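Long-range contacts in oxygen-independent coproporphyrinogen III oxidase (Escherichia coli, PDB 1OLT), which catalyses the anaerobic oxidative decarboxylation of two propionate groups of coproporphyrinogen III, giving protoporphyrinogen IX in heme biosynthesis, using S-adenosylmethionine and a [4Fe-4S] cluster: residues G170-N175 against V182-D187; L210-P215 against L237-Y242; Q217-F222 against L267-E272; R149-D154 against F192-H197. One frame throughout, in Å; residues are numbered along the deposited sequence.

In the fold
All four contacts belong to the radical SAM core. Strands 166-172, 207-212 and 236-241 are consecutive parallel neighbours in its sheet, so interactions 1 and 2, with centres about 11 Å apart, share that sheet and touch the same S-adenosylmethionine. Interaction 3 lies about 10 Å from interaction 2, centre to centre, and joins helices 219-232 and 263-279 outside those strands. Interaction 4 packs the loop after strand 140-146 on helix 188-200 and is about 28 Å from interaction 3, centre to centre. Along the chain, interaction 4 encloses interaction 1, whereas the segments of 2 and 3 alternate. The cofactor-binding strand ends of 1 and 2 thus lie between the packing of 3 and 4.

Interaction 1 (G170-N175 against V182-D187). With SAM (S-adenosylmethionine), chain C.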
# COMPACT_ATOMS: atom_id res chain seq x y z
N GLY A 170 8.58 5.69 -7.80
CA GLY A 170 7.86 5.24 -8.97
C GLY A 170 8.76 5.20 -10.19
O GLY A 170 9.43 6.16 -10.49
N VAL A 171 8.74 4.10 -10.91
CA VAL A 171 9.42 4.00 -12.22
C VAL A 171 8.43 3.66 -13.35
O VAL A 171 8.41 4.30 -14.41
CB VAL A 171 10.59 2.97 -12.13
CG1 VAL A 171 11.16 2.61 -13.49
CG2 VAL A 171 11.72 3.51 -11.17
N GLN A 172 7.56 2.70 -13.08
CA GLN A 172 6.52 2.22 -13.96
C GLN A 172 7.06 1.38 -15.11
O GLN A 172 6.72 0.18 -15.20
CB GLN A 172 5.56 3.34 -14.44
CG GLN A 172 5.39 4.49 -13.44
CD GLN A 172 4.99 4.10 -12.05
OE1 GLN A 172 4.87 4.97 -11.20
NE2 GLN A 172 4.75 2.85 -11.81
N ASP A 173 7.87 1.97 -15.96
CA ASP A 173 8.58 1.26 -17.02
C ASP A 173 9.73 2.16 -17.49
O ASP A 173 9.57 3.41 -17.46
CB ASP A 173 7.61 0.99 -18.17
CG ASP A 173 8.08 -0.11 -19.13
OD1 ASP A 173 9.29 -0.42 -19.17
OD2 ASP A 173 7.29 -0.71 -19.91
N PHE A 174 10.85 1.56 -17.89
CA PHE A 174 11.94 2.24 -18.57
C PHE A 174 11.77 2.39 -20.09
O PHE A 174 12.45 3.21 -20.73
CB PHE A 174 13.28 1.48 -18.36
CG PHE A 174 13.88 1.70 -17.03
CD1 PHE A 174 14.13 2.98 -16.59
CD2 PHE A 174 14.19 0.63 -16.18
CE1 PHE A 174 14.74 3.22 -15.31
CE2 PHE A 174 14.77 0.86 -14.87
CZ PHE A 174 15.04 2.15 -14.45
N ASN A 175 10.86 1.62 -20.65
CA ASN A 175 10.59 1.67 -22.09
C ASN A 175 10.08 3.06 -22.53
O ASN A 175 9.08 3.60 -22.00
CB ASN A 175 9.57 0.59 -22.43
CG ASN A 175 9.30 0.49 -23.92
OD1 ASN A 175 8.72 1.43 -24.54
ND2 ASN A 175 9.79 -0.60 -24.53
N VAL A 182 1.99 7.18 -21.88
CA VAL A 182 1.36 7.45 -20.61
C VAL A 182 1.82 8.76 -20.00
O VAL A 182 1.47 9.05 -18.85
CB VAL A 182 1.54 6.29 -19.59
CG1 VAL A 182 1.03 4.98 -20.14
CG2 VAL A 182 3.02 6.11 -19.12
N ASN A 183 2.53 9.59 -20.78
CA ASN A 183 2.97 10.90 -20.30
C ASN A 183 3.83 10.83 -19.08
O ASN A 183 3.67 11.64 -18.16
CB ASN A 183 1.76 11.85 -20.06
CG ASN A 183 2.17 13.29 -19.97
OD1 ASN A 183 3.22 13.71 -20.57
ND2 ASN A 183 1.34 14.11 -19.22
N ARG A 184 4.77 9.86 -19.06
CA ARG A 184 5.70 9.74 -17.96
C ARG A 184 7.15 9.61 -18.47
O ARG A 184 7.92 8.75 -18.05
CB ARG A 184 5.38 8.59 -17.02
CG ARG A 184 6.06 8.84 -15.60
CD ARG A 184 6.03 7.70 -14.85
NE ARG A 184 6.80 7.78 -13.64
CZ ARG A 184 6.34 7.97 -12.41
NH1 ARG A 184 5.06 8.22 -12.17
NH2 ARG A 184 7.21 7.89 -11.41
N GLU A 185 7.51 10.50 -19.38
CA GLU A 185 8.86 10.61 -19.85
C GLU A 185 9.74 10.92 -18.62
O GLU A 185 9.45 11.81 -17.85
CB GLU A 185 9.00 11.76 -20.84
CG GLU A 185 10.43 12.07 -21.23
CD GLU A 185 11.01 10.98 -22.06
OE1 GLU A 185 10.22 10.37 -22.83
OE2 GLU A 185 12.29 10.77 -21.96
N GLN A 186 10.82 10.18 -18.49
CA GLN A 186 11.75 10.30 -17.38
C GLN A 186 13.15 9.88 -17.82
O GLN A 186 13.39 9.10 -18.84
CB GLN A 186 11.21 9.52 -16.11
CG GLN A 186 10.97 8.25 -16.32
CD GLN A 186 10.09 7.52 -15.27
OE1 GLN A 186 9.63 8.06 -14.26
NE2 GLN A 186 9.94 6.23 -15.52
N ASP A 187 14.12 10.46 -17.13
CA ASP A 187 15.50 10.29 -17.55
C ASP A 187 16.09 9.08 -16.81
O ASP A 187 16.21 9.12 -15.63
CB ASP A 187 16.26 11.57 -17.22
CG ASP A 187 17.66 11.55 -17.73
OD1 ASP A 187 18.44 10.59 -17.48
OD2 ASP A 187 18.09 12.48 -18.39
N SAM C . 3.81 10.02 -7.15
CA SAM C . 5.01 9.20 -7.12
C SAM C . 5.38 8.57 -8.47
O SAM C . 4.48 8.48 -9.38
OXT SAM C . 6.55 8.28 -8.59
CB SAM C . 4.74 8.08 -6.11
CG SAM C . 4.06 6.79 -6.51
SD SAM C . 2.33 6.91 -6.89
CE SAM C . 1.59 7.69 -5.44
C5' SAM C . 1.74 5.21 -6.37
C4' SAM C . 1.85 4.01 -7.38
O4' SAM C . 0.59 3.51 -7.83
C3' SAM C . 2.54 4.37 -8.67
O3' SAM C . 3.96 4.53 -8.54
C2' SAM C . 2.08 3.27 -9.64
O2' SAM C . 3.02 2.20 -9.68
C1' SAM C . 0.80 2.77 -9.01
N9 SAM C . -0.37 2.95 -9.84
C8 SAM C . -1.01 4.15 -10.05
N7 SAM C . -2.06 3.95 -10.84
C5 SAM C . -2.11 2.61 -11.13
C6 SAM C . -2.99 1.83 -11.89
N6 SAM C . -4.05 2.34 -12.52
N1 SAM C . -2.75 0.49 -11.98
C2 SAM C . -1.65 -0.07 -11.33
N3 SAM C . -0.80 0.67 -10.58
C4 SAM C . -1.04 2.00 -10.50
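Gln172 sets its amide oxygen over one face of the Arg184 guanidinium, OE1 offset toward the rim and the two planes 88° apart. At the guanidinium edge lie the carbonyl O of Gly170, the Gln186 amide and the carboxylate of S-adenosylmethionine (SAM). Arg184 NH1 donates to SAM O at 2.9 Å and NH2 to SAM OXT at 2.9 Å, both nearly straight, while the bond from NH2 to Gly170 O is weak. Gln172 NE2 meanwhile donates to the ribose at SAM O2', 2.8 Å away, the chain being bent at chi2 (-54°) to bring the amide there. The site sits at the C-terminal end of strand 166-172, where radical SAM barrels bind cofactors, and Arg184 also touches the iron-sulfur cluster. Gln186 works both ways: OE1 accepts from Arg184 NE at 2.9 Å, from above the carbonyl plane, and NE2 donates to Val171 O at 2.7 Å, in the carbonyl plane, on a lone pair of that oxygen. A leucine replacing Arg184 would probably leave the SAM carboxylate without this paired charge and Gln186 OE1 without this donor. Gly170 leaves room for the carboxylate, its CA 3.3 Å from SAM OXT.

Interaction 2 (L210-P215 against L237-Y242); sequences LIYGLP and LSVFNY. With SAM (S-adenosylmethionine), chain C.
Tyr212 lays its ring against the backbone of strand 236-241, and Asn241 CA sits over one face, 4.0 Å from the ring centroid, in a CH-pi contact. The tyrosine's chi1 of 74° holds CG between the backbone N and the carbonyl carbon, which swings the ring toward that strand, where CD1 meets Val239 CG1 at 3.8 Å. Farther along this face of the sheet, Leu210 CD1 lies alongside Leu237 CD2 at 4.1 Å, the side chains heading in a common direction. Helices 219-232 and 263-279 cover this layer, and an alanine in place of Tyr212 would probably open a gap between Val239, Asn241 and those helices.

On the other face, Ile211 fits its CG2 branch against Tyr242 CB at 3.7 Å and turns CG1 toward SAM O2' at 3.6 Å. Leu214 CD2 sits over one face of the Tyr242 ring, offset toward its rim, a CH-pi contact 22° off the ring normal. Four backbone hydrogen bonds hold the parallel register, including Leu210 N to Ser238 O at 2.8 Å and Tyr242 N to Tyr212 O at 2.8 Å. Helix 219-232 connects the strands along the chain, a beta-alpha-beta unit. The ladder bonds use up much of the backbone polarity between the strands; Ile211 and Phe240 (CB 3.6 Å from SAM N3) probably give the nucleoside mostly carbon to lie on, SAM taking polar bonds from Gln172 and Asp209.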
# COMPACT_ATOMS: atom_id res chain seq x y z
N LEU A 210 6.79 -0.73 -10.45
CA LEU A 210 6.66 -1.02 -11.83
C LEU A 210 5.19 -1.36 -12.10
O LEU A 210 4.47 -1.80 -11.19
CB LEU A 210 7.55 -2.17 -12.28
CG LEU A 210 9.05 -1.99 -12.09
CD1 LEU A 210 9.81 -3.34 -12.38
CD2 LEU A 210 9.50 -0.92 -13.00
N ILE A 211 4.75 -1.12 -13.33
CA ILE A 211 3.41 -1.55 -13.77
C ILE A 211 3.50 -2.37 -15.04
O ILE A 211 4.18 -1.98 -16.02
CB ILE A 211 2.47 -0.37 -14.00
CG1 ILE A 211 2.41 0.56 -12.80
CG2 ILE A 211 1.09 -0.85 -14.42
CD1 ILE A 211 1.64 1.90 -13.11
N TYR A 212 2.80 -3.52 -15.05
CA TYR A 212 2.68 -4.36 -16.26
C TYR A 212 1.23 -4.31 -16.76
O TYR A 212 0.30 -4.19 -15.98
CB TYR A 212 3.20 -5.80 -16.05
CG TYR A 212 2.31 -6.71 -15.23
CD1 TYR A 212 2.37 -6.70 -13.88
CD2 TYR A 212 1.41 -7.57 -15.85
CE1 TYR A 212 1.58 -7.50 -13.13
CE2 TYR A 212 0.60 -8.42 -15.09
CZ TYR A 212 0.68 -8.33 -13.74
OH TYR A 212 -0.10 -9.13 -12.96
N GLY A 213 1.06 -4.35 -18.05
CA GLY A 213 -0.25 -4.11 -18.69
C GLY A 213 -0.46 -2.72 -19.30
O GLY A 213 -1.54 -2.37 -19.73
N LEU A 214 0.58 -1.90 -19.30
CA LEU A 214 0.53 -0.57 -19.90
C LEU A 214 0.55 -0.68 -21.41
O LEU A 214 1.01 -1.69 -21.93
CB LEU A 214 1.72 0.25 -19.40
CG LEU A 214 1.76 0.66 -17.96
CD1 LEU A 214 3.01 1.41 -17.60
CD2 LEU A 214 0.53 1.51 -17.50
N PRO A 215 0.11 0.38 -22.13
CA PRO A 215 0.07 0.35 -23.58
C PRO A 215 1.39 0.06 -24.19
O PRO A 215 2.41 0.58 -23.82
CB PRO A 215 -0.43 1.75 -23.97
CG PRO A 215 -0.23 2.56 -22.80
CD PRO A 215 -0.39 1.66 -21.58
N LEU A 237 10.67 -4.45 -4.78
CA LEU A 237 9.92 -4.11 -5.99
C LEU A 237 8.44 -4.35 -5.76
O LEU A 237 8.02 -5.32 -5.10
CB LEU A 237 10.32 -4.92 -7.21
CG LEU A 237 11.73 -4.87 -7.71
CD1 LEU A 237 12.55 -5.94 -7.09
CD2 LEU A 237 11.77 -5.08 -9.20
N SER A 238 7.65 -3.47 -6.30
CA SER A 238 6.23 -3.63 -6.35
C SER A 238 5.85 -3.60 -7.82
O SER A 238 6.07 -2.60 -8.47
CB SER A 238 5.56 -2.54 -5.55
OG SER A 238 6.05 -2.50 -4.22
N VAL A 239 5.27 -4.65 -8.33
CA VAL A 239 4.96 -4.82 -9.74
C VAL A 239 3.43 -4.98 -9.85
O VAL A 239 2.89 -6.05 -9.58
CB VAL A 239 5.67 -6.00 -10.27
CG1 VAL A 239 5.50 -6.10 -11.83
CG2 VAL A 239 7.16 -5.91 -9.94
N PHE A 240 2.76 -3.88 -10.16
CA PHE A 240 1.30 -3.82 -10.18
C PHE A 240 0.75 -4.16 -11.52
O PHE A 240 1.31 -3.80 -12.57
CB PHE A 240 0.84 -2.40 -9.82
CG PHE A 240 1.36 -1.94 -8.48
CD1 PHE A 240 0.95 -2.58 -7.32
CD2 PHE A 240 2.23 -0.89 -8.37
CE1 PHE A 240 1.38 -2.16 -6.05
CE2 PHE A 240 2.67 -0.44 -7.09
CZ PHE A 240 2.26 -1.10 -5.94
N ASN A 241 -0.33 -4.86 -11.51
CA ASN A 241 -1.10 -5.12 -12.71
C ASN A 241 -1.88 -3.80 -13.05
O ASN A 241 -2.55 -3.24 -12.20
CB ASN A 241 -2.11 -6.25 -12.46
CG ASN A 241 -2.98 -6.53 -13.68
OD1 ASN A 241 -2.50 -6.63 -14.78
ND2 ASN A 241 -4.23 -6.60 -13.47
N TYR A 242 -1.81 -3.34 -14.29
CA TYR A 242 -2.48 -2.06 -14.63
C TYR A 242 -3.98 -2.21 -14.46
O TYR A 242 -4.60 -3.01 -15.11
CB TYR A 242 -2.11 -1.61 -16.05
CG TYR A 242 -2.85 -0.39 -16.51
CD1 TYR A 242 -2.95 0.74 -15.71
CD2 TYR A 242 -3.49 -0.39 -17.73
CE1 TYR A 242 -3.64 1.86 -16.17
CE2 TYR A 242 -4.22 0.67 -18.16
CZ TYR A 242 -4.27 1.82 -17.38
OH TYR A 242 -5.03 2.87 -17.81
N SAM C . 3.81 10.02 -7.15
CA SAM C . 5.01 9.20 -7.12
C SAM C . 5.38 8.57 -8.47
O SAM C . 4.48 8.48 -9.38
OXT SAM C . 6.55 8.28 -8.59
CB SAM C . 4.74 8.08 -6.11
CG SAM C . 4.06 6.79 -6.51
SD SAM C . 2.33 6.91 -6.89
CE SAM C . 1.59 7.69 -5.44
C5' SAM C . 1.74 5.21 -6.37
C4' SAM C . 1.85 4.01 -7.38
O4' SAM C . 0.59 3.51 -7.83
C3' SAM C . 2.54 4.37 -8.67
O3' SAM C . 3.96 4.53 -8.54
C2' SAM C . 2.08 3.27 -9.64
O2' SAM C . 3.02 2.20 -9.68
C1' SAM C . 0.80 2.77 -9.01
N9 SAM C . -0.37 2.95 -9.84
C8 SAM C . -1.01 4.15 -10.05
N7 SAM C . -2.06 3.95 -10.84
C5 SAM C . -2.11 2.61 -11.13
C6 SAM C . -2.99 1.83 -11.89
N6 SAM C . -4.05 2.34 -12.52
N1 SAM C . -2.75 0.49 -11.98
C2 SAM C . -1.65 -0.07 -11.33
N3 SAM C . -0.80 0.67 -10.58
C4 SAM C . -1.04 2.00 -10.50

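Interaction 3 (Q217-F222 against L267-E272)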
# COMPACT_ATOMS: atom_id res chain seq x y z
N GLN A 217 3.26 -2.51 -23.97
CA GLN A 217 4.16 -3.49 -23.30
C GLN A 217 3.92 -4.87 -23.85
O GLN A 217 2.77 -5.26 -24.08
CB GLN A 217 3.91 -3.55 -21.80
CG GLN A 217 4.39 -2.32 -21.08
CD GLN A 217 4.14 -2.44 -19.57
OE1 GLN A 217 3.16 -3.14 -19.14
NE2 GLN A 217 4.95 -1.79 -18.76
N THR A 218 4.97 -5.63 -24.05
CA THR A 218 4.87 -7.06 -24.39
C THR A 218 5.82 -7.87 -23.49
O THR A 218 6.59 -7.29 -22.78
CB THR A 218 5.37 -7.27 -25.83
OG1 THR A 218 6.72 -6.83 -25.87
CG2 THR A 218 4.62 -6.37 -26.93
N PRO A 219 5.74 -9.20 -23.49
CA PRO A 219 6.74 -10.03 -22.79
C PRO A 219 8.17 -9.60 -23.07
O PRO A 219 8.97 -9.44 -22.10
CB PRO A 219 6.39 -11.48 -23.25
CG PRO A 219 4.90 -11.42 -23.43
CD PRO A 219 4.62 -10.01 -23.98
N GLU A 220 8.48 -9.36 -24.33
CA GLU A 220 9.83 -9.05 -24.74
C GLU A 220 10.27 -7.61 -24.29
O GLU A 220 11.42 -7.41 -23.85
CB GLU A 220 10.01 -9.36 -26.26
CG GLU A 220 10.02 -10.89 -26.63
CD GLU A 220 8.63 -11.66 -26.67
OE1 GLU A 220 7.56 -11.08 -27.04
OE2 GLU A 220 8.61 -12.90 -26.32
N SER A 221 9.38 -6.61 -24.37
CA SER A 221 9.68 -5.27 -23.84
C SER A 221 9.81 -5.28 -22.30
O SER A 221 10.71 -4.66 -21.75
CB SER A 221 8.67 -4.20 -24.29
OG SER A 221 7.52 -4.20 -23.48
N PHE A 222 8.95 -5.99 -21.63
CA PHE A 222 9.03 -5.98 -20.18
C PHE A 222 10.30 -6.75 -19.67
O PHE A 222 10.90 -6.31 -18.69
CB PHE A 222 7.75 -6.48 -19.50
CG PHE A 222 7.57 -5.93 -18.09
CD1 PHE A 222 7.09 -4.66 -17.87
CD2 PHE A 222 7.90 -6.71 -16.98
CE1 PHE A 222 6.94 -4.14 -16.60
CE2 PHE A 222 7.72 -6.21 -15.68
CZ PHE A 222 7.24 -4.95 -15.48
N LEU A 267 -0.17 -12.51 -18.78
CA LEU A 267 0.19 -13.71 -18.05
C LEU A 267 1.64 -14.08 -18.31
O LEU A 267 2.31 -14.51 -17.38
CB LEU A 267 -0.66 -14.94 -18.43
CG LEU A 267 -2.13 -14.87 -18.01
CD1 LEU A 267 -2.89 -16.07 -18.43
CD2 LEU A 267 -2.25 -14.67 -16.52
N ASP A 268 2.09 -13.94 -19.54
CA ASP A 268 3.48 -14.26 -19.87
C ASP A 268 4.41 -13.20 -19.19
O ASP A 268 5.44 -13.57 -18.67
CB ASP A 268 3.74 -14.29 -21.35
CG ASP A 268 3.11 -15.51 -22.02
OD1 ASP A 268 2.66 -16.51 -21.33
OD2 ASP A 268 3.06 -15.55 -23.25
N ILE A 269 4.01 -11.93 -19.15
CA ILE A 269 4.76 -10.89 -18.43
C ILE A 269 4.89 -11.25 -16.99
O ILE A 269 5.99 -11.20 -16.43
CB ILE A 269 4.19 -9.57 -18.60
CG1 ILE A 269 4.39 -9.12 -20.03
CG2 ILE A 269 4.90 -8.53 -17.59
CD1 ILE A 269 3.54 -7.87 -20.39
N LEU A 270 3.81 -11.70 -16.38
CA LEU A 270 3.84 -11.96 -14.96
C LEU A 270 4.68 -13.20 -14.66
O LEU A 270 5.48 -13.16 -13.74
CB LEU A 270 2.45 -12.13 -14.41
CG LEU A 270 2.41 -12.47 -12.93
CD1 LEU A 270 3.13 -11.44 -12.12
CD2 LEU A 270 1.00 -12.64 -12.45
N GLN A 271 4.49 -14.28 -15.43
CA GLN A 271 5.20 -15.49 -15.19
C GLN A 271 6.72 -15.29 -15.33
O GLN A 271 7.48 -15.74 -14.48
CB GLN A 271 4.74 -16.60 -16.15
CG GLN A 271 5.65 -17.85 -16.09
CD GLN A 271 5.09 -19.03 -16.85
OE1 GLN A 271 4.27 -18.84 -17.76
NE2 GLN A 271 5.55 -20.24 -16.51
N GLU A 272 7.12 -14.58 -16.38
CA GLU A 272 8.53 -14.35 -16.66
C GLU A 272 9.14 -13.38 -15.59
O GLU A 272 10.27 -13.56 -15.16
CB GLU A 272 8.70 -13.80 -18.09
CG GLU A 272 8.29 -14.78 -19.16
CD GLU A 272 8.27 -14.20 -20.58
OE1 GLU A 272 8.69 -13.03 -20.81
OE2 GLU A 272 7.81 -14.96 -21.46
O HOH W 1 8.22 -10.55 -19.79
O HOH W 2 9.89 -12.44 -23.24
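Ile269 carries the apolar part of the contact by spreading its branches over the first turn of helix 219-232. Its CG2 comes obliquely to the Phe222 ring, 3.6 Å from CD2, and the two side chains cross at about a right angle. CG1 faces the Pro219 ring, 4.1 Å from its CD, and CD1 extends to the backbone of Thr218, 3.8 Å from its C. The first torsion explains the division: with chi1 at -68°, CG1 is anti to the carbonyl carbon and CG2 anti to the backbone N, and the two branches meet different residues. Pro219 CG also packs on Asp268 CB at 3.7 Å, through the aliphatic base of that acid. Tyr212 touches both Phe222 and Ile269, tying the helix pair to strand 207-212.

Hydrogen bonding within the segment shapes the helix start that Ile269 packs on. Thr218 and Ser221 form a capping box: Ser221 N donates to Thr218 OG1 at 3.1 Å, and Thr218 N donates to Ser221 OG at 3.0 Å. Just ahead, Gln217 reaches back to Asp173 and to the backbone of Ile211, anchoring the turn to the sheet.

In the conformer given, a water links the segments. It donates to Pro219 O at 2.7 Å and to Glu272 OE1 at 2.7 Å, although Glu272 has a second conformer, so this bridge is doubtful as a permanent feature. Direct adhesion therefore comes from carbon surfaces, and the polar share, at an exposed glutamate with two conformers, is probably variable.

Interaction 4 (R149-D154 against F192-H197)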
# COMPACT_ATOMS: atom_id res chain seq x y z
N ARG A 149 11.38 12.84 -11.06
CA ARG A 149 11.30 13.91 -12.06
C ARG A 149 11.19 15.21 -11.30
O ARG A 149 10.69 15.23 -10.19
CB ARG A 149 10.07 13.75 -12.91
CG ARG A 149 10.12 12.60 -13.83
CD ARG A 149 8.80 12.40 -14.58
NE ARG A 149 7.73 11.96 -13.67
CZ ARG A 149 6.44 12.02 -13.92
NH1 ARG A 149 6.00 12.45 -15.10
NH2 ARG A 149 5.57 11.58 -13.01
N GLU A 150 11.73 16.27 -11.88
CA GLU A 150 11.67 17.64 -11.28
C GLU A 150 12.09 17.64 -9.80
O GLU A 150 11.42 18.18 -8.88
CB GLU A 150 10.28 18.21 -11.54
CG GLU A 150 9.99 18.32 -13.04
CD GLU A 150 8.62 18.98 -13.34
OE1 GLU A 150 8.26 19.89 -12.61
OE2 GLU A 150 7.88 18.53 -14.28
N ILE A 151 13.20 16.99 -9.55
CA ILE A 151 13.71 16.91 -8.20
C ILE A 151 15.23 16.93 -8.30
O ILE A 151 15.77 16.38 -9.20
CB ILE A 151 13.15 15.64 -7.45
CG1 ILE A 151 13.43 15.68 -5.97
CG2 ILE A 151 13.67 14.32 -8.00
CD1 ILE A 151 12.86 14.49 -5.24
N GLU A 152 15.89 17.53 -7.32
CA GLU A 152 17.35 17.55 -7.29
C GLU A 152 17.82 16.44 -6.33
O GLU A 152 17.12 16.09 -5.36
CB GLU A 152 17.86 18.92 -6.83
CG GLU A 152 17.67 20.02 -7.87
CD GLU A 152 18.04 19.56 -9.25
OE1 GLU A 152 19.22 19.24 -9.46
OE2 GLU A 152 17.12 19.47 -10.12
N LEU A 153 18.97 15.87 -6.60
CA LEU A 153 19.53 14.83 -5.73
C LEU A 153 19.65 15.28 -4.26
O LEU A 153 19.45 14.47 -3.37
CB LEU A 153 20.93 14.43 -6.20
CG LEU A 153 21.07 13.60 -7.48
CD1 LEU A 153 22.60 13.37 -7.76
CD2 LEU A 153 20.43 12.34 -7.39
N ASP A 154 19.95 16.56 -4.00
CA ASP A 154 20.10 17.00 -2.61
C ASP A 154 18.85 17.02 -1.81
O ASP A 154 18.91 17.18 -0.62
CB ASP A 154 20.92 18.29 -2.49
CG ASP A 154 20.15 19.51 -2.88
OD1 ASP A 154 18.92 19.47 -3.17
OD2 ASP A 154 20.71 20.60 -2.92
N PHE A 192 18.82 6.19 -12.05
CA PHE A 192 19.97 5.47 -11.49
C PHE A 192 20.75 6.36 -10.51
O PHE A 192 21.14 5.92 -9.42
CB PHE A 192 20.92 5.01 -12.59
CG PHE A 192 20.56 3.66 -13.14
CD1 PHE A 192 19.42 3.52 -13.94
CD2 PHE A 192 21.35 2.55 -12.87
CE1 PHE A 192 19.03 2.29 -14.44
CE2 PHE A 192 20.98 1.31 -13.37
CZ PHE A 192 19.79 1.16 -14.14
N ALA A 193 20.97 7.63 -10.89
CA ALA A 193 21.68 8.53 -9.99
C ALA A 193 20.94 8.71 -8.66
O ALA A 193 21.53 8.72 -7.59
CB ALA A 193 21.90 9.92 -10.66
N LEU A 194 19.65 8.87 -8.73
CA LEU A 194 18.86 9.13 -7.58
C LEU A 194 18.87 7.94 -6.63
O LEU A 194 19.10 8.09 -5.44
CB LEU A 194 17.44 9.44 -8.01
CG LEU A 194 16.48 10.10 -7.03
CD1 LEU A 194 16.94 11.45 -6.60
CD2 LEU A 194 15.08 10.19 -7.69
N LEU A 195 18.63 6.74 -7.17
CA LEU A 195 18.59 5.55 -6.30
C LEU A 195 19.95 5.21 -5.73
O LEU A 195 20.06 4.87 -4.54
CB LEU A 195 17.92 4.37 -7.03
CG LEU A 195 17.67 3.12 -6.20
CD1 LEU A 195 16.37 2.42 -6.69
CD2 LEU A 195 18.89 2.11 -6.25
N ASN A 196 20.99 5.31 -6.53
CA ASN A 196 22.32 5.08 -6.01
C ASN A 196 22.78 6.15 -4.95
O ASN A 196 23.46 5.82 -4.00
CB ASN A 196 23.29 4.88 -7.17
CG ASN A 196 23.10 3.48 -7.85
OD1 ASN A 196 22.76 3.38 -9.03
ND2 ASN A 196 23.27 2.40 -7.05
N HIS A 197 22.36 7.39 -5.09
CA HIS A 197 22.61 8.40 -4.10
C HIS A 197 21.82 8.06 -2.78
O HIS A 197 22.36 8.24 -1.66
CB HIS A 197 22.23 9.82 -4.63
CG HIS A 197 22.60 10.93 -3.70
ND1 HIS A 197 23.86 11.05 -3.14
CD2 HIS A 197 21.88 11.96 -3.22
CE1 HIS A 197 23.89 12.12 -2.36
NE2 HIS A 197 22.69 12.68 -2.39
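Leu153 CD2 rests on helix 188-200, 3.6 Å from Leu194 CA and 3.7 Å from Leu194 CD1. The two leucine side chains run alongside each other, heading opposite ways, and the same methyl lies 4.3 Å from Ala193 CB, seating one branch on two successive residues. Beside it, His197 brings the edge of its imidazole to the Leu153 backbone: CD2 is 3.5 Å from Leu153 O, close to the ring plane. Its chi1 of -174° swings the ring away from the backbone N, out to the loop. Deeper, Ile151 CG2 approaches Leu194 CD2 at 4.4 Å.

In the next shell, His197 NE2 is hydrogen-bonded to Asp157 of helix 154-161, which probably helps set the ring's rotation, and Leu194 packs on Pro148. Residues 149-154 lie in the loop leading from strand 140-146 into helix 154-161, so the contact packs this loop on a later helix of the radical SAM core. At the start of the segment Arg149 touches the iron-sulfur cluster and pairs with Asp147. With carbon packing and a carbon-to-carbonyl approach joining the segments, their relative position probably rests mainly on shape, while Asp157 gives the histidine a directional bond from outside.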